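Side-chain contacts in periplasmic sugar-binding protein (Chloroflexus aurantiacus, PDB 4RXU), which binds beta-D-glucopyranose and probably delivers sugar to an ABC-type transporter as its periplasmic solute-binding component: residues Ser116-Ile121 / Val296-Arg301; Ala233-Ala238 / Ala260-Ala265; Gly254-Ile259 / Gly290-Thr295; Gly324-Gly329 / Val333-Ser338. All blocks are in the same frame, centred on the assembly; numbering follows the deposited sequence.

Interaction 1: residues Ser116-Ile121 / Val296-Arg301; sequences SYDRLI and VFKDVR. With BGC (beta-D-glucopyranose), chain C.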
loop_
_atom_site.group_PDB
_atom_site.type_symbol
_atom_site.label_atom_id
_atom_site.label_comp_id
_atom_site.label_asym_id
_atom_site.label_seq_id
_atom_site.Cartn_x
_atom_site.Cartn_y
_atom_site.Cartn_z
ATOM N N SER A 116 3.834 -13.542 -6.602
ATOM C CA SER A 116 3.948 -12.105 -6.468
ATOM C C SER A 116 3.350 -11.759 -5.082
ATOM O O SER A 116 2.326 -12.309 -4.700
ATOM C CB SER A 116 3.189 -11.439 -7.611
ATOM O OG SER A 116 3.557 -10.091 -7.831
ATOM N N TYR A 117 4.035 -10.891 -4.344
ATOM C CA TYR A 117 3.768 -10.669 -2.940
ATOM C C TYR A 117 3.494 -9.192 -2.703
ATOM O O TYR A 117 4.337 -8.347 -2.975
ATOM C CB TYR A 117 4.970 -11.100 -2.117
ATOM C CG TYR A 117 4.772 -10.923 -0.622
ATOM C CD1 TYR A 117 4.017 -11.803 0.117
ATOM C CD2 TYR A 117 5.337 -9.848 0.031
ATOM C CE1 TYR A 117 3.821 -11.613 1.474
ATOM C CE2 TYR A 117 5.176 -9.669 1.389
ATOM C CZ TYR A 117 4.401 -10.550 2.098
ATOM O OH TYR A 117 4.231 -10.336 3.442
ATOM N N ASP A 118 2.287 -8.926 -2.212
ATOM C CA ASP A 118 1.757 -7.596 -1.906
ATOM C C ASP A 118 1.484 -6.775 -3.155
ATOM O O ASP A 118 0.384 -6.267 -3.321
ATOM C CB ASP A 118 2.614 -6.787 -0.940
ATOM C CG ASP A 118 1.874 -5.587 -0.447
ATOM O OD1 ASP A 118 1.091 -5.758 0.516
ATOM O OD2 ASP A 118 2.009 -4.492 -1.060
ATOM N N ARG A 119 2.510 -6.594 -3.986
ATOM C CA ARG A 119 2.422 -5.861 -5.246
ATOM C C ARG A 119 2.482 -6.847 -6.378
ATOM O O ARG A 119 3.128 -7.901 -6.267
ATOM C CB ARG A 119 3.600 -4.904 -5.407
ATOM C CG ARG A 119 3.675 -3.831 -4.366
ATOM C CD ARG A 119 4.955 -3.043 -4.534
ATOM N NE ARG A 119 5.016 -1.921 -3.630
ATOM C CZ ARG A 119 6.073 -1.147 -3.472
ATOM N NH1 ARG A 119 7.194 -1.408 -4.131
ATOM N NH2 ARG A 119 6.010 -0.126 -2.640
ATOM N N LEU A 120 1.807 -6.492 -7.464
ATOM C CA LEU A 120 1.671 -7.363 -8.609
ATOM C C LEU A 120 2.734 -7.104 -9.683
ATOM O O LEU A 120 2.929 -5.983 -10.133
ATOM C CB LEU A 120 0.270 -7.148 -9.200
ATOM C CG LEU A 120 -0.186 -8.087 -10.315
ATOM C CD1 LEU A 120 -0.106 -9.550 -9.900
ATOM C CD2 LEU A 120 -1.585 -7.684 -10.768
ATOM N N ILE A 121 3.417 -8.167 -10.095
ATOM C CA ILE A 121 4.251 -8.139 -11.293
ATOM C C ILE A 121 3.342 -8.115 -12.507
ATOM O O ILE A 121 2.415 -8.913 -12.610
ATOM C CB ILE A 121 5.174 -9.370 -11.366
ATOM C CG1 ILE A 121 6.180 -9.286 -10.216
ATOM C CG2 ILE A 121 5.895 -9.404 -12.706
ATOM C CD1 ILE A 121 7.139 -10.446 -10.107
ATOM N N VAL A 296 -5.648 2.395 7.595
ATOM C CA VAL A 296 -6.136 1.099 7.161
ATOM C C VAL A 296 -5.132 0.033 7.616
ATOM O O VAL A 296 -3.969 0.031 7.211
ATOM C CB VAL A 296 -6.437 1.010 5.655
ATOM C CG1 VAL A 296 -6.901 -0.395 5.322
ATOM C CG2 VAL A 296 -7.511 2.027 5.267
ATOM N N PHE A 297 -5.597 -0.853 8.497
ATOM C CA PHE A 297 -4.767 -1.913 9.062
ATOM C C PHE A 297 -4.784 -3.092 8.113
ATOM O O PHE A 297 -5.842 -3.600 7.780
ATOM C CB PHE A 297 -5.327 -2.339 10.423
ATOM C CG PHE A 297 -4.717 -3.598 10.997
ATOM C CD1 PHE A 297 -3.334 -3.745 11.080
ATOM C CD2 PHE A 297 -5.520 -4.636 11.456
ATOM C CE1 PHE A 297 -2.781 -4.894 11.610
ATOM C CE2 PHE A 297 -4.958 -5.789 11.994
ATOM C CZ PHE A 297 -3.590 -5.915 12.054
ATOM N N LYS A 298 -3.595 -3.511 7.693
ATOM C CA LYS A 298 -3.381 -4.660 6.822
ATOM C C LYS A 298 -2.525 -5.659 7.600
ATOM O O LYS A 298 -1.361 -5.380 7.881
ATOM C CB LYS A 298 -2.704 -4.220 5.516
ATOM C CG LYS A 298 -3.327 -2.968 4.893
ATOM C CD LYS A 298 -3.024 -2.740 3.433
ATOM C CE LYS A 298 -1.539 -2.695 3.164
ATOM N NZ LYS A 298 -1.311 -2.215 1.770
ATOM N N ASP A 299 -3.123 -6.770 8.023
ATOM C CA ASP A 299 -2.455 -7.663 8.948
ATOM C C ASP A 299 -1.373 -8.440 8.216
ATOM O O ASP A 299 -1.629 -9.459 7.590
ATOM C CB ASP A 299 -3.478 -8.584 9.631
ATOM C CG ASP A 299 -2.917 -9.320 10.820
ATOM O OD1 ASP A 299 -1.673 -9.501 10.896
ATOM O OD2 ASP A 299 -3.734 -9.719 11.681
ATOM N N VAL A 300 -0.156 -7.917 8.310
ATOM C CA VAL A 300 1.010 -8.518 7.672
ATOM C C VAL A 300 1.276 -9.933 8.163
ATOM O O VAL A 300 1.856 -10.740 7.446
ATOM C CB VAL A 300 2.251 -7.594 7.826
ATOM C CG1 VAL A 300 3.499 -8.254 7.252
ATOM C CG2 VAL A 300 2.027 -6.257 7.128
ATOM N N ARG A 301 0.857 -10.267 9.376
ATOM C CA ARG A 301 0.978 -11.666 9.812
ATOM C C ARG A 301 0.217 -12.625 8.891
ATOM O O ARG A 301 0.690 -13.717 8.571
ATOM C CB ARG A 301 0.464 -11.853 11.252
ATOM C CG ARG A 301 1.139 -10.945 12.257
ATOM C CD ARG A 301 0.488 -11.046 13.615
ATOM N NE ARG A 301 -0.889 -10.588 13.572
ATOM C CZ ARG A 301 -1.703 -10.550 14.615
ATOM N NH1 ARG A 301 -1.283 -10.972 15.808
ATOM N NH2 ARG A 301 -2.947 -10.118 14.447
HETATM C C2 BGC C . 2.050 -1.359 0.068
HETATM C C3 BGC C . 1.752 -0.373 1.180
HETATM C C4 BGC C . 2.968 0.512 1.406
HETATM C C5 BGC C . 3.443 1.144 0.097
HETATM C C6 BGC C . 4.744 1.903 0.229
HETATM C C1 BGC C . 2.359 -0.485 -1.136
HETATM O O1 BGC C . 2.432 -1.213 -2.327
HETATM O O2 BGC C . 0.906 -2.191 -0.150
HETATM O O3 BGC C . 1.432 -1.116 2.353
HETATM O O4 BGC C . 2.584 1.601 2.268
HETATM O O5 BGC C . 3.614 0.153 -0.898
HETATM O O6 BGC C . 5.750 1.126 0.884
#

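Interaction 2: residues Ala233-Ala238 / Ala260-Ala265; sequences ANLTAA and ADAFAA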
loop_
_atom_site.group_PDB
_atom_site.type_symbol
_atom_site.label_atom_id
_atom_site.label_comp_id
_atom_site.label_asym_id
_atom_site.label_seq_id
_atom_site.Cartn_x
_atom_site.Cartn_y
_atom_site.Cartn_z
ATOM N N ALA A 233 4.019 22.772 -1.015
ATOM C CA ALA A 233 3.777 23.426 -2.311
ATOM C C ALA A 233 2.286 23.675 -2.550
ATOM O O ALA A 233 1.875 24.765 -2.953
ATOM C CB ALA A 233 4.385 22.609 -3.450
ATOM N N ASN A 234 1.482 22.652 -2.293
ATOM C CA ASN A 234 0.040 22.763 -2.422
ATOM C C ASN A 234 -0.541 23.846 -1.525
ATOM O O ASN A 234 -1.416 24.580 -1.945
ATOM C CB ASN A 234 -0.634 21.449 -2.065
ATOM C CG ASN A 234 -0.350 20.320 -3.039
ATOM O OD1 ASN A 234 -0.640 19.187 -2.711
ATOM N ND2 ASN A 234 0.146 20.612 -4.236
ATOM N N LEU A 235 -0.068 23.900 -0.279
ATOM C CA LEU A 235 -0.553 24.880 0.676
ATOM C C LEU A 235 -0.124 26.297 0.319
ATOM O O LEU A 235 -0.916 27.229 0.471
ATOM C CB LEU A 235 -0.114 24.515 2.083
ATOM C CG LEU A 235 -0.866 23.318 2.674
ATOM C CD1 LEU A 235 -0.082 22.852 3.895
ATOM C CD2 LEU A 235 -2.335 23.626 3.011
ATOM N N THR A 236 1.084 26.421 -0.222
ATOM C CA THR A 236 1.602 27.697 -0.683
ATOM C C THR A 236 0.788 28.238 -1.859
ATOM O O THR A 236 0.564 29.445 -1.968
ATOM C CB THR A 236 3.079 27.591 -1.012
ATOM O OG1 THR A 236 3.791 27.325 0.208
ATOM C CG2 THR A 236 3.599 28.872 -1.635
ATOM N N ALA A 237 0.344 27.340 -2.729
ATOM C CA ALA A 237 -0.423 27.729 -3.908
ATOM C C ALA A 237 -1.874 28.010 -3.551
ATOM O O ALA A 237 -2.563 28.787 -4.203
ATOM C CB ALA A 237 -0.362 26.630 -4.950
ATOM N N ALA A 238 -2.333 27.335 -2.515
ATOM C CA ALA A 238 -3.710 27.454 -2.065
ATOM C C ALA A 238 -3.916 28.755 -1.319
ATOM O O ALA A 238 -2.982 29.322 -0.746
ATOM C CB ALA A 238 -4.053 26.285 -1.175
ATOM N N ALA A 260 0.233 15.650 7.063
ATOM C CA ALA A 260 -0.365 16.198 8.288
ATOM C C ALA A 260 0.527 17.244 8.950
ATOM O O ALA A 260 0.034 18.275 9.406
ATOM C CB ALA A 260 -0.691 15.083 9.271
ATOM N N ASP A 261 1.829 17.003 8.967
ATOM C CA ASP A 261 2.784 17.960 9.550
ATOM C C ASP A 261 2.720 19.306 8.835
ATOM O O ASP A 261 2.738 20.363 9.466
ATOM C CB ASP A 261 4.230 17.431 9.518
ATOM C CG ASP A 261 4.482 16.277 10.479
ATOM O OD1 ASP A 261 3.629 15.971 11.360
ATOM O OD2 ASP A 261 5.568 15.659 10.313
ATOM N N ALA A 262 2.631 19.273 7.515
ATOM C CA ALA A 262 2.481 20.521 6.741
ATOM C C ALA A 262 1.165 21.246 7.021
ATOM O O ALA A 262 1.129 22.472 7.224
ATOM C CB ALA A 262 2.606 20.218 5.251
ATOM N N PHE A 263 0.064 20.488 6.989
ATOM C CA PHE A 263 -1.270 21.047 7.214
ATOM C C PHE A 263 -1.456 21.563 8.645
ATOM O O PHE A 263 -2.084 22.604 8.847
ATOM C CB PHE A 263 -2.347 20.024 6.858
ATOM C CG PHE A 263 -2.683 19.984 5.377
ATOM C CD1 PHE A 263 -1.820 19.407 4.460
ATOM C CD2 PHE A 263 -3.846 20.566 4.906
ATOM C CE1 PHE A 263 -2.138 19.362 3.105
ATOM C CE2 PHE A 263 -4.173 20.528 3.556
ATOM C CZ PHE A 263 -3.307 19.927 2.658
ATOM N N ALA A 264 -0.862 20.871 9.618
ATOM C CA ALA A 264 -0.954 21.286 11.028
ATOM C C ALA A 264 -0.313 22.648 11.244
ATOM O O ALA A 264 -0.729 23.409 12.108
ATOM C CB ALA A 264 -0.291 20.262 11.924
ATOM N N ALA A 265 0.720 22.928 10.456
ATOM C CA ALA A 265 1.474 24.189 10.541
ATOM C C ALA A 265 0.850 25.403 9.851
ATOM O O ALA A 265 1.364 26.511 9.976
ATOM C CB ALA A 265 2.887 23.994 10.013
#

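Interaction 3: residues Gly254-Ile259 / Gly290-Thr295; sequences GTARAI and GRQSMT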
loop_
_atom_site.group_PDB
_atom_site.type_symbol
_atom_site.label_atom_id
_atom_site.label_comp_id
_atom_site.label_asym_id
_atom_site.label_seq_id
_atom_site.Cartn_x
_atom_site.Cartn_y
_atom_site.Cartn_z
ATOM N N GLY A 254 3.361 6.890 6.532
ATOM C CA GLY A 254 4.455 7.841 6.586
ATOM C C GLY A 254 4.126 9.092 5.795
ATOM O O GLY A 254 4.397 10.208 6.228
ATOM N N THR A 255 3.564 8.919 4.601
ATOM C CA THR A 255 3.208 10.098 3.818
ATOM C C THR A 255 2.094 10.915 4.506
ATOM O O THR A 255 2.100 12.144 4.436
ATOM C CB THR A 255 2.821 9.741 2.359
ATOM O OG1 THR A 255 1.649 8.908 2.324
ATOM C CG2 THR A 255 3.976 9.082 1.603
ATOM N N ALA A 256 1.165 10.227 5.183
ATOM C CA ALA A 256 0.140 10.901 5.988
ATOM C C ALA A 256 0.739 11.800 7.068
ATOM O O ALA A 256 0.267 12.928 7.269
ATOM C CB ALA A 256 -0.797 9.887 6.614
ATOM N N ARG A 257 1.755 11.316 7.767
ATOM C CA ARG A 257 2.348 12.115 8.833
ATOM C C ARG A 257 3.050 13.318 8.236
ATOM O O ARG A 257 2.964 14.411 8.785
ATOM C CB ARG A 257 3.287 11.270 9.685
ATOM C CG ARG A 257 2.573 10.145 10.438
ATOM C CD ARG A 257 3.433 9.569 11.560
ATOM N NE ARG A 257 4.789 9.214 11.105
ATOM C CZ ARG A 257 5.097 8.117 10.416
ATOM N NH1 ARG A 257 4.149 7.225 10.140
ATOM N NH2 ARG A 257 6.364 7.914 9.988
ATOM N N ALA A 258 3.748 13.116 7.113
ATOM C CA ALA A 258 4.466 14.214 6.447
ATOM C C ALA A 258 3.488 15.302 6.015
ATOM O O ALA A 258 3.717 16.491 6.230
ATOM C CB ALA A 258 5.213 13.689 5.231
ATOM N N ILE A 259 2.383 14.876 5.424
ATOM C CA ILE A 259 1.358 15.781 4.929
ATOM C C ILE A 259 0.623 16.452 6.084
ATOM O O ILE A 259 0.443 17.678 6.106
ATOM C CB ILE A 259 0.373 15.037 3.984
ATOM C CG1 ILE A 259 1.119 14.592 2.711
ATOM C CG2 ILE A 259 -0.820 15.915 3.652
ATOM C CD1 ILE A 259 0.459 13.480 1.927
ATOM N N GLY A 290 -4.391 12.515 18.081
ATOM C CA GLY A 290 -5.275 13.386 17.317
ATOM C C GLY A 290 -4.629 14.108 16.147
ATOM O O GLY A 290 -5.114 15.147 15.727
ATOM N N ARG A 291 -3.547 13.549 15.629
ATOM C CA ARG A 291 -2.785 14.180 14.532
ATOM C C ARG A 291 -2.965 13.480 13.205
ATOM O O ARG A 291 -2.650 14.064 12.175
ATOM C CB ARG A 291 -1.296 14.240 14.856
ATOM C CG ARG A 291 -0.962 14.931 16.172
ATOM C CD ARG A 291 0.471 15.364 16.204
ATOM N NE ARG A 291 0.593 16.479 15.282
ATOM C CZ ARG A 291 1.707 16.857 14.679
ATOM N NH1 ARG A 291 2.847 16.221 14.884
ATOM N NH2 ARG A 291 1.657 17.888 13.854
ATOM N N GLN A 292 -3.490 12.255 13.230
ATOM C CA GLN A 292 -3.859 11.538 12.021
ATOM C C GLN A 292 -5.207 10.919 12.327
ATOM O O GLN A 292 -5.444 10.482 13.432
ATOM C CB GLN A 292 -2.819 10.466 11.708
ATOM C CG GLN A 292 -3.181 9.522 10.559
ATOM C CD GLN A 292 -2.052 8.563 10.175
ATOM O OE1 GLN A 292 -0.855 8.848 10.366
ATOM N NE2 GLN A 292 -2.429 7.450 9.542
ATOM N N SER A 293 -6.105 10.898 11.364
ATOM C CA SER A 293 -7.496 10.521 11.643
ATOM C C SER A 293 -7.727 9.020 11.665
ATOM O O SER A 293 -8.483 8.490 12.471
ATOM C CB SER A 293 -8.449 11.162 10.610
ATOM O OG SER A 293 -8.195 12.534 10.483
ATOM N N MET A 294 -7.084 8.329 10.741
ATOM C CA MET A 294 -7.278 6.902 10.591
ATOM C C MET A 294 -6.132 6.276 9.868
ATOM O O MET A 294 -5.374 6.943 9.183
ATOM C CB MET A 294 -8.559 6.578 9.815
ATOM C CG MET A 294 -8.543 7.017 8.349
ATOM S SD MET A 294 -7.846 5.802 7.121
ATOM C CE MET A 294 -9.387 5.003 6.624
ATOM N N THR A 295 -6.037 4.960 10.023
ATOM C CA THR A 295 -5.171 4.158 9.184
ATOM C C THR A 295 -5.924 2.882 8.793
ATOM O O THR A 295 -6.718 2.341 9.556
ATOM C CB THR A 295 -3.812 3.809 9.862
ATOM O OG1 THR A 295 -2.898 3.253 8.903
ATOM C CG2 THR A 295 -4.002 2.829 11.021
#

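Interaction 4: residues Gly324-Gly329 / Val333-Ser338; sequences GTYNNG and VPAIQS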
loop_
_atom_site.group_PDB
_atom_site.type_symbol
_atom_site.label_atom_id
_atom_site.label_comp_id
_atom_site.label_asym_id
_atom_site.label_seq_id
_atom_site.Cartn_x
_atom_site.Cartn_y
_atom_site.Cartn_z
ATOM N N GLY A 324 -10.380 -15.928 -6.689
ATOM C CA GLY A 324 -10.404 -14.646 -7.363
ATOM C C GLY A 324 -9.092 -14.416 -8.087
ATOM O O GLY A 324 -8.141 -15.223 -7.989
ATOM N N THR A 325 -9.049 -13.330 -8.845
ATOM C CA THR A 325 -7.863 -12.975 -9.652
ATOM C C THR A 325 -7.606 -11.468 -9.647
ATOM O O THR A 325 -8.519 -10.662 -9.374
ATOM C CB THR A 325 -7.982 -13.428 -11.130
ATOM O OG1 THR A 325 -9.118 -12.820 -11.742
ATOM C CG2 THR A 325 -8.025 -15.004 -11.255
ATOM N N TYR A 326 -6.362 -11.101 -9.965
ATOM C CA TYR A 326 -6.040 -9.722 -10.292
ATOM C C TYR A 326 -5.432 -9.730 -11.669
ATOM O O TYR A 326 -4.505 -10.473 -11.939
ATOM C CB TYR A 326 -5.024 -9.092 -9.332
ATOM C CG TYR A 326 -5.569 -8.677 -7.986
ATOM C CD1 TYR A 326 -6.084 -9.615 -7.096
ATOM C CD2 TYR A 326 -5.555 -7.356 -7.600
ATOM C CE1 TYR A 326 -6.586 -9.234 -5.860
ATOM C CE2 TYR A 326 -6.042 -6.964 -6.365
ATOM C CZ TYR A 326 -6.574 -7.900 -5.509
ATOM O OH TYR A 326 -7.039 -7.472 -4.283
ATOM N N ASN A 327 -5.918 -8.856 -12.531
ATOM C CA ASN A 327 -5.342 -8.753 -13.837
ATOM C C ASN A 327 -4.055 -7.963 -13.804
ATOM O O ASN A 327 -3.948 -6.898 -13.174
ATOM C CB ASN A 327 -6.305 -8.082 -14.805
ATOM C CG ASN A 327 -5.760 -8.044 -16.229
ATOM O OD1 ASN A 327 -5.161 -7.060 -16.668
ATOM N ND2 ASN A 327 -5.900 -9.149 -16.919
ATOM N N ASN A 328 -3.081 -8.460 -14.549
ATOM C CA ASN A 328 -1.761 -7.835 -14.549
ATOM C C ASN A 328 -1.337 -7.291 -15.922
ATOM O O ASN A 328 -0.180 -6.941 -16.118
ATOM C CB ASN A 328 -0.729 -8.820 -14.001
ATOM C CG ASN A 328 -0.194 -9.756 -15.052
ATOM O OD1 ASN A 328 -0.820 -9.958 -16.096
ATOM N ND2 ASN A 328 1.000 -10.291 -14.817
ATOM N N GLY A 329 -2.298 -7.160 -16.833
ATOM C CA GLY A 329 -2.036 -6.695 -18.205
ATOM C C GLY A 329 -1.962 -7.803 -19.241
ATOM O O GLY A 329 -2.243 -7.597 -20.440
ATOM N N VAL A 333 -4.240 -13.244 -12.660
ATOM C CA VAL A 333 -3.386 -14.028 -11.769
ATOM C C VAL A 333 -4.211 -14.492 -10.574
ATOM O O VAL A 333 -4.846 -13.662 -9.913
ATOM C CB VAL A 333 -2.199 -13.179 -11.244
ATOM C CG1 VAL A 333 -1.322 -14.004 -10.290
ATOM C CG2 VAL A 333 -1.391 -12.593 -12.404
ATOM N N PRO A 334 -4.203 -15.808 -10.288
ATOM C CA PRO A 334 -4.890 -16.323 -9.103
ATOM C C PRO A 334 -4.451 -15.626 -7.813
ATOM O O PRO A 334 -3.255 -15.496 -7.542
ATOM C CB PRO A 334 -4.525 -17.813 -9.094
ATOM C CG PRO A 334 -4.233 -18.136 -10.520
ATOM C CD PRO A 334 -3.588 -16.896 -11.073
ATOM N N ALA A 335 -5.438 -15.193 -7.032
ATOM C CA ALA A 335 -5.200 -14.344 -5.851
ATOM C C ALA A 335 -5.431 -15.087 -4.550
ATOM O O ALA A 335 -6.293 -15.950 -4.457
ATOM C CB ALA A 335 -6.104 -13.136 -5.890
ATOM N N ILE A 336 -4.608 -14.757 -3.560
ATOM C CA ILE A 336 -4.790 -15.237 -2.189
ATOM C C ILE A 336 -4.904 -13.903 -1.429
ATOM O O ILE A 336 -3.903 -13.297 -1.044
ATOM C CB ILE A 336 -3.587 -16.087 -1.715
ATOM C CG1 ILE A 336 -3.405 -17.313 -2.625
ATOM C CG2 ILE A 336 -3.772 -16.513 -0.265
ATOM C CD1 ILE A 336 -2.135 -18.127 -2.436
ATOM N N GLN A 337 -6.138 -13.446 -1.253
ATOM C CA GLN A 337 -6.424 -12.092 -0.785
ATOM C C GLN A 337 -6.898 -12.104 0.651
ATOM O O GLN A 337 -7.689 -12.962 1.046
ATOM C CB GLN A 337 -7.491 -11.451 -1.673
ATOM C CG GLN A 337 -7.808 -9.998 -1.347
ATOM C CD GLN A 337 -9.053 -9.479 -2.065
ATOM O OE1 GLN A 337 -8.965 -8.848 -3.129
ATOM N NE2 GLN A 337 -10.213 -9.780 -1.517
ATOM N N SER A 338 -6.434 -11.089 1.380
ATOM C CA SER A 338 -6.668 -10.873 2.816
ATOM C C SER A 338 -7.367 -9.537 3.017
ATOM O O SER A 338 -7.096 -8.603 2.253
ATOM C CB SER A 338 -5.301 -10.868 3.571
ATOM O OG SER A 338 -5.010 -12.170 3.952
#

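Interaction 1: residues Ser116-Ile121 / Val296-Arg301
The sugar-binding cleft of this periplasmic binding protein is where Asp118 and Lys298 come together, with beta-D-glucopyranose between them. Asp118 belongs to the loop that follows strand 113-117. Lys298 comes from the stretch 295-298 that leads into helix 300-315. Their charged ends do not form a salt bridge: Asp118 OD1 and Lys298 NZ stay 4.5 Å apart. The sugar joins them instead. The O2 hydroxyl donates to Asp118 OD2 at 2.7 Å, and Lys298 NZ donates to the same O2 at 2.9 Å. Lys298 NZ also donates to O3 of the sugar at 3.0 Å, so the ammonium group spans two neighbouring hydroxyls. The lysine chain bends at chi3 (-56°), which turns NZ toward them, and Gln277 accepts a further bond from NZ. Arg119 takes the ring-oxygen side of the sugar. Its chain is extended from CG to NE, and the guanidinium meets the sugar with its edge. NE donates to O1 of the sugar at 3.0 Å and NH2 to O5 of the sugar at 3.0 Å, both nearly straight at 169°. Glu42 forms a salt bridge with Arg119 NH2, and Arg44 forms one with Asp118 OD1, so second partners help fix both side chains. Tyr117 OH also lies 4.4 Å from Val300 CG1; the same hydroxyl is hydrogen-bonded to Asp48. A charged side chain on either segment, each bonded to one shared hydroxyl, is typical of the polar ligand pocket of sugar-binding proteins of this periplasmic class.

Interaction 2: residues Ala233-Ala238 / Ala260-Ala265
Leu235 and Phe263 have the closest CA atoms of the two helical segments, 7.6 Å apart. Segment 233-238 is the last turn of helix 224-237, and Ala238 is the first residue to leave helical geometry. Segment 260-265 is the end region of helix 253-264. No hydrogen bond links the two. The contact is apolar and rests on one leucine, whose two methyl groups both lie against the Phe263 ring. Leu235 CD2 sits over one face of the ring, 3.9 Å from the centroid and 19° off the ring normal. This is a CH-pi contact, shifted toward the CE2 side, where Leu235 CD2 comes within 3.6 Å of Phe263 CE2. Consecutive helices on one flank of the parallel sheet that holds strand 246-249 are joined in this way, as in the alpha/beta lobes of periplasmic binding proteins. The other methyl, Leu235 CD1, touches the ring at Phe263 CD1 (3.9 Å). It also lies 3.6 Å from the backbone atom Ala262 O and 4.0 Å from Ala262 CB. With CG of Phe263 beside its backbone N (chi1 -83°), a face of the ring is brought against the leucine. The ring also packs on Val246 and Ile248 of the sheet and meets Tyr158 edge-to-face.

Interaction 3: residues Gly254-Ile259 / Gly290-Thr295
Ala256 is the first residue of segment 254-259, in helix 253-264, to touch the loop 290-295. Its CB points at the amide of Gln292, 3.9 Å from Gln292 OE1 and 4.0 Å from Gln292 CD. The next residue, Arg257, adds its aliphatic part, with Arg257 CG 3.7 Å from Gln292 OE1. The guanidinium and the amide planes are only 16° apart. The two groups do not bond to each other: Arg257 NH1 and Gln292 OE1 both bond to the hydroxyl of Ser283. That serine, on helix 281-288, thus bridges the two side chains. The contact ties three parts of one alpha/beta lobe together: helix 253-264, helix 281-288 and the loop that leads from the latter into strand 295-298. The loop starts with Gly290, whose positive phi closes the preceding helix in a Schellman motif. Gln292 reaches the helix with an extended chain, its CG opposite the backbone N (chi1 173°). The other end of its amide turns back to its own segment, where Gln292 NE2 donates to Met294 O at 3.0 Å. That bond is almost straight, 177° at the hydrogen, and lies in the plane of the amide, although it approaches the carbonyl from above its plane. Gln292 NE2 also bonds to Asp253 OD1. With partners at both OE1 and NE2, the buried amide is held against rotation.

Interaction 4: residues Gly324-Gly329 / Val333-Ser338
The ring of Tyr326 meets the facing strand with its edge. Ala335 CB lies near the ring plane, 3.7 Å from Tyr326 CD1. Gln337 OE1 sits at the same edge, further out. Tyr326 OH donates to Gln337 OE1 at 2.6 Å, with the hydroxyl tilted 16° from the carbonyl plane. The ring and the amide are almost perpendicular, 82° apart. Gln337 reaches the hydroxyl on an extended chain, with CG opposite the backbone N (chi1 -176°). Tyr130 adds an edge-to-face ring contact to Tyr326. The backbones of the two strands pair antiparallel. Tyr326 and Val333 are a hydrogen-bonded pair: Tyr326 N donates to Val333 O at 3.0 Å, and Val333 N donates to Tyr326 O at 2.9 Å. Thr325 and Pro334 form the adjoining non-hydrogen-bonded pair; next to it Thr325 CA makes a CA-H...O contact with Val333 O, 3.1 Å. Beyond it, Ala335 N donates to Gly324 O at 2.9 Å. Toward the turn, the amide of Asn328 packs on Val333 CG2, with Asn328 CG 4.1 Å away. Its OD1 accepts from the backbone of Lys330 and Lys331, and its ND2 bonds to Ile121 O and Thr124 O. Asn327 OD1 takes the amide of Gly329, an Asx turn. The backbone bonds make an antiparallel beta hairpin, in which short strand 325-327 is added to strand 332-343 of the mixed sheet.

Overall arrangement
Interaction 1 lies at the glucose, and the others spread out from it on two sides. The centre of interaction 1 is about 7 Å from the centre of the chain. Interaction 4 is the nearest to it, with centres about 12 Å apart. The two touch where Leu120 CD2 packs on Asn328 CB, 3.5 Å away. Interactions 2 and 3 share helix 253-264 and have centres about 13 Å apart; Arg291 packs on Ala260 and Ala264. Segment 290-295 runs directly into segment 296-301, so interaction 3 leads along the chain to Lys298. The side chains of Arg257 and Tyr326 are each about 10 Å from the sugar. Interactions 2 and 4 are farthest apart, with centres about 37 Å apart.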